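Local coordinates for uncharacterized protein (Thermus thermophilus HB8, PDB 6SCE), which probably acts in type III CRISPR defence as a DNA nuclease that is switched on when its CARF domains bind cyclic oligoadenylate, at residues G112-E117 with T321-E326. Sequence-based numbering, arbitrary orientation.
Sequences GHRALE and TTPEME. With nucleotides of chain B.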
ATOM      1  N   GLY A 112       7.170   2.692 -14.830  1.00 28.65           N
ATOM      2  CA  GLY A 112       6.951   4.126 -14.704  1.00 27.70           C
ATOM      3  C   GLY A 112       6.918   4.634 -13.292  1.00 27.26           C
ATOM      4  O   GLY A 112       6.139   5.550 -12.960  1.00 30.02           O
ATOM      5  N   HIS A 113       7.774   4.078 -12.455  1.00 26.76           N
ATOM      6  CA  HIS A 113       7.695   4.346 -11.060  1.00 28.03           C
ATOM      7  C   HIS A 113       8.658   5.422 -10.553  1.00 32.67           C
ATOM      8  O   HIS A 113       8.699   5.674  -9.362  1.00 34.20           O
ATOM      9  CB  HIS A 113       7.883   3.047 -10.297  1.00 30.04           C
ATOM     10  CG  HIS A 113       6.748   2.082 -10.485  1.00 26.90           C
ATOM     11  ND1 HIS A 113       6.841   0.973 -11.285  1.00 29.85           N
ATOM     12  CD2 HIS A 113       5.508   2.062  -9.949  1.00 27.92           C
ATOM     13  CE1 HIS A 113       5.695   0.308 -11.244  1.00 29.11           C
ATOM     14  NE2 HIS A 113       4.874   0.949 -10.442  1.00 27.25           N
ATOM     15  N   ARG A 114       9.422   6.053 -11.437  1.00 28.83           N
ATOM     16  CA  ARG A 114      10.244   7.199 -11.019  1.00 30.51           C
ATOM     17  C   ARG A 114       9.585   8.531 -11.420  1.00 28.01           C
ATOM     18  O   ARG A 114       9.314   8.784 -12.598  1.00 27.09           O
ATOM     19  CB  ARG A 114      11.652   7.060 -11.617  1.00 32.07           C
ATOM     20  CG  ARG A 114      12.556   8.290 -11.432  1.00 33.30           C
ATOM     21  CD  ARG A 114      12.868   8.671  -9.999  1.00 30.83           C
ATOM     22  NE  ARG A 114      13.609   7.695  -9.183  1.00 29.81           N
ATOM     23  CZ  ARG A 114      14.907   7.412  -9.251  1.00 32.61           C
ATOM     24  NH1 ARG A 114      15.708   7.987 -10.155  1.00 33.45           N
ATOM     25  NH2 ARG A 114      15.418   6.538  -8.397  1.00 31.32           N
ATOM     26  N   ALA A 115       9.284   9.349 -10.423  1.00 28.32           N
ATOM     27  CA  ALA A 115       8.629  10.626 -10.621  1.00 30.61           C
ATOM     28  C   ALA A 115       9.396  11.505 -11.585  1.00 30.66           C
ATOM     29  O   ALA A 115      10.632  11.526 -11.556  1.00 30.30           O
ATOM     30  CB  ALA A 115       8.462  11.359  -9.280  1.00 34.41           C
ATOM     31  N   LEU A 116       8.634  12.174 -12.442  1.00 28.66           N
ATOM     32  CA  LEU A 116       9.093  13.087 -13.470  1.00 33.11           C
ATOM     33  C   LEU A 116       9.887  12.472 -14.609  1.00 35.20           C
ATOM     34  O   LEU A 116      10.432  13.199 -15.439  1.00 36.99           O
ATOM     35  CB  LEU A 116       9.878  14.264 -12.851  1.00 36.25           C
ATOM     36  CG  LEU A 116       9.087  15.207 -11.961  1.00 38.60           C
ATOM     37  CD1 LEU A 116       9.996  16.346 -11.517  1.00 40.47           C
ATOM     38  CD2 LEU A 116       7.870  15.760 -12.658  1.00 37.09           C
ATOM     39  N   GLU A 117       9.955  11.144 -14.689  1.00 33.01           N
ATOM     40  CA  GLU A 117      10.563  10.502 -15.860  1.00 33.45           C
ATOM     41  C   GLU A 117       9.505   9.921 -16.771  1.00 32.26           C
ATOM     42  O   GLU A 117       8.394   9.681 -16.331  1.00 34.53           O
ATOM     43  CB  GLU A 117      11.496   9.409 -15.424  1.00 35.08           C
ATOM     44  CG  GLU A 117      12.828   9.941 -14.922  1.00 40.04           C
ATOM     45  CD  GLU A 117      13.894   8.869 -14.874  1.00 40.88           C
ATOM     46  OE1 GLU A 117      13.638   7.740 -15.335  1.00 42.09           O
ATOM     47  OE2 GLU A 117      14.984   9.156 -14.339  1.00 48.44           O
ATOM     48  N   THR A 321      16.441  -1.475  -2.205  1.00 27.01           N
ATOM     49  CA  THR A 321      15.396  -0.602  -2.708  1.00 28.12           C
ATOM     50  C   THR A 321      15.985   0.647  -3.364  1.00 28.65           C
ATOM     51  O   THR A 321      17.190   0.734  -3.591  1.00 28.59           O
ATOM     52  CB  THR A 321      14.326  -0.268  -1.640  1.00 27.64           C
ATOM     53  OG1 THR A 321      13.158   0.249  -2.300  1.00 26.66           O
ATOM     54  CG2 THR A 321      14.841   0.698  -0.603  1.00 28.23           C
ATOM     55  N   THR A 322      15.109   1.565  -3.716  1.00 27.08           N
ATOM     56  CA  THR A 322      15.450   2.750  -4.439  1.00 27.74           C
ATOM     57  C   THR A 322      15.661   3.886  -3.445  1.00 29.10           C
ATOM     58  O   THR A 322      15.184   3.878  -2.294  1.00 30.78           O
ATOM     59  CB  THR A 322      14.326   3.154  -5.406  1.00 27.67           C
ATOM     60  OG1 THR A 322      13.099   3.216  -4.670  1.00 26.51           O
ATOM     61  CG2 THR A 322      14.186   2.147  -6.509  1.00 29.51           C
ATOM     62  N   PRO A 323      16.380   4.915  -3.892  1.00 31.91           N
ATOM     63  CA  PRO A 323      16.649   6.019  -2.973  1.00 32.63           C
ATOM     64  C   PRO A 323      15.400   6.695  -2.484  1.00 33.16           C
ATOM     65  O   PRO A 323      15.360   7.111  -1.337  1.00 35.47           O
ATOM     66  CB  PRO A 323      17.549   6.968  -3.791  1.00 34.88           C
ATOM     67  CG  PRO A 323      17.576   6.457  -5.168  1.00 33.39           C
ATOM     68  CD  PRO A 323      16.991   5.086  -5.214  1.00 31.09           C
ATOM     69  N   GLU A 324      14.352   6.774  -3.302  1.00 33.01           N
ATOM     70  CA  GLU A 324      13.084   7.343  -2.828  1.00 35.10           C
ATOM     71  C   GLU A 324      12.367   6.516  -1.722  1.00 37.07           C
ATOM     72  O   GLU A 324      11.437   7.008  -1.081  1.00 36.79           O
ATOM     73  CB  GLU A 324      12.133   7.657  -3.995  1.00 37.48           C
ATOM     74  CG  GLU A 324      11.746   6.487  -4.894  1.00 36.21           C
ATOM     75  CD  GLU A 324      12.644   6.337  -6.119  1.00 35.60           C
ATOM     76  OE1 GLU A 324      12.156   6.243  -7.280  1.00 35.54           O
ATOM     77  OE2 GLU A 324      13.858   6.308  -5.939  1.00 33.61           O
HETATM   78  N   MSE A 325      12.816   5.290  -1.467  1.00 32.01           N
HETATM   79  CA  MSE A 325      12.268   4.467  -0.380  1.00 32.80           C
HETATM   80  C   MSE A 325      13.273   4.419   0.757  1.00 30.56           C
HETATM   81  O   MSE A 325      13.252   3.483   1.577  1.00 30.31           O
HETATM   82  CB  MSE A 325      11.978   3.046  -0.902  1.00 32.26           C
HETATM   83  CG  MSE A 325      10.881   2.904  -1.949  1.00 37.91           C
HETATM   84 SE   MSE A 325       9.133   3.058  -1.037  1.00 39.68          SE
HETATM   85  CE  MSE A 325       8.093   2.866  -2.694  1.00 43.71           C
ATOM     86  N   GLU A 326      14.171   5.417   0.865  1.00 31.80           N
ATOM     87  CA  GLU A 326      15.182   5.372   1.919  0.50 33.00           C
ATOM     88  C   GLU A 326      14.568   5.244   3.319  1.00 31.26           C
ATOM     89  O   GLU A 326      15.037   4.459   4.105  1.00 32.57           O
ATOM     90  CB  GLU A 326      16.117   6.589   1.856  0.50 35.79           C
ATOM     91  CG  GLU A 326      17.141   6.614   2.980  0.50 38.42           C
ATOM     92  CD  GLU A 326      16.614   7.299   4.230  0.50 40.51           C
ATOM     93  OE1 GLU A 326      15.688   8.131   4.115  0.50 40.48           O
ATOM     94  OE2 GLU A 326      17.131   7.006   5.326  0.50 46.50           O
TER
ATOM     95  P     A B   3       4.276  -3.042 -10.306  1.00 26.45           P
ATOM     96  OP1   A B   3       5.393  -3.235 -11.318  1.00 23.87           O
ATOM     97  OP2   A B   3       3.343  -4.219 -10.221  1.00 27.62           O
ATOM     98  O5'   A B   3       4.913  -2.728  -8.889  1.00 25.07           O
ATOM     99  C5'   A B   3       4.161  -2.211  -7.782  1.00 27.44           C
ATOM    100  C4'   A B   3       5.096  -2.171  -6.596  1.00 26.31           C
ATOM    101  O4'   A B   3       6.173  -1.220  -6.853  1.00 25.77           O
ATOM    102  C3'   A B   3       4.467  -1.756  -5.271  1.00 23.64           C
ATOM    103  O3'   A B   3       4.865  -2.716  -4.313  1.00 24.07           O
ATOM    104  C2'   A B   3       5.087  -0.374  -5.010  1.00 25.10           C
ATOM    105  O2'   A B   3       5.182  -0.037  -3.643  1.00 24.69           O
ATOM    106  C1'   A B   3       6.457  -0.548  -5.653  1.00 24.92           C
ATOM    107  N9    A B   3       7.105   0.696  -5.997  1.00 28.50           N
ATOM    108  C8    A B   3       6.547   1.743  -6.692  1.00 29.33           C
ATOM    109  N7    A B   3       7.403   2.727  -6.885  1.00 29.41           N
ATOM    110  C5    A B   3       8.584   2.277  -6.319  1.00 28.52           C
ATOM    111  C6    A B   3       9.861   2.862  -6.219  1.00 29.27           C
ATOM    112  N6    A B   3      10.157   4.048  -6.745  1.00 31.99           N
ATOM    113  N1    A B   3      10.825   2.131  -5.612  1.00 27.40           N
ATOM    114  C2    A B   3      10.518   0.923  -5.126  1.00 29.23           C
ATOM    115  N3    A B   3       9.348   0.271  -5.154  1.00 28.27           N
ATOM    116  C4    A B   3       8.416   1.019  -5.775  1.00 28.12           C
ATOM    117  P     A B   2      -1.950  -3.452 -11.749  1.00 22.38           P
ATOM    118  OP1   A B   2      -3.028  -2.500 -11.338  1.00 22.57           O
ATOM    119  OP2   A B   2      -1.994  -4.188 -13.062  1.00 21.84           O
ATOM    120  O5'   A B   2      -0.569  -2.638 -11.705  1.00 22.76           O
ATOM    121  C5'   A B   2       0.607  -3.247 -12.287  1.00 23.16           C
ATOM    122  C4'   A B   2       1.767  -2.290 -12.184  1.00 23.20           C
ATOM    123  O4'   A B   2       1.495  -1.142 -13.032  1.00 24.31           O
ATOM    124  C3'   A B   2       2.060  -1.742 -10.793  1.00 24.23           C
ATOM    125  O3'   A B   2       3.463  -1.684 -10.543  1.00 25.21           O
ATOM    126  C2'   A B   2       1.500  -0.323 -10.855  1.00 25.79           C
ATOM    127  O2'   A B   2       2.189   0.565 -10.001  1.00 25.63           O
ATOM    128  C1'   A B   2       1.758   0.033 -12.312  1.00 25.00           C
ATOM    129  N9    A B   2       0.952   1.123 -12.828  1.00 23.37           N
ATOM    130  C8    A B   2      -0.238   1.600 -12.327  1.00 23.26           C
ATOM    131  N7    A B   2      -0.679   2.639 -12.988  1.00 23.45           N
ATOM    132  C5    A B   2       0.277   2.875 -13.964  1.00 22.67           C
ATOM    133  C6    A B   2       0.388   3.851 -14.973  1.00 24.40           C
ATOM    134  N6    A B   2      -0.467   4.860 -15.123  1.00 23.72           N
ATOM    135  N1    A B   2       1.454   3.765 -15.804  1.00 23.18           N
ATOM    136  C2    A B   2       2.362   2.806 -15.577  1.00 24.13           C
ATOM    137  N3    A B   2       2.371   1.842 -14.654  1.00 23.25           N
ATOM    138  C4    A B   2       1.290   1.942 -13.868  1.00 24.39           C
TER
HETATM  139  O   HOH W   1      10.070   8.273  -7.816  1.00 37.98           O
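NE and NH2 of R114 form a bidentate salt bridge with E324, each nitrogen to its own carboxylate oxygen. NE points almost straight at OE1 of E324 (2.8 Å, 178°), which lies in the guanidinium plane yet is approached from above the carboxylate plane. The second bond, R114 NH2 to the syn lone pair of E324 OE2 (2.9 Å), is more bent, as the two planes stand 47° apart and OE2 lies off the guanidinium plane. Bends at chi2 and chi3 fold the arginine chain over toward E324; its NH2 lies 3.8 Å from CD of P323 and also bonds S349 O. OE1 of E324 also accepts N6 of nucleotide A3 of chain B (3.0 Å) and a water that bridges to A115 N. The two loops, each following a parallel strand of a separate Rossmann-like sheet, close round this adenine in a composite pocket consistent with paired CARF domains. T322 OG1 donates to its N1 (2.7 Å), so N6 and N1 of the Watson-Crick edge are both met from 321-326. H113 pairs its NE2 with O2' of nucleotide A2 of chain B (2.7 Å). A leucine in place of R114 would probably leave E324 without its cationic mate and S349 O without this donor.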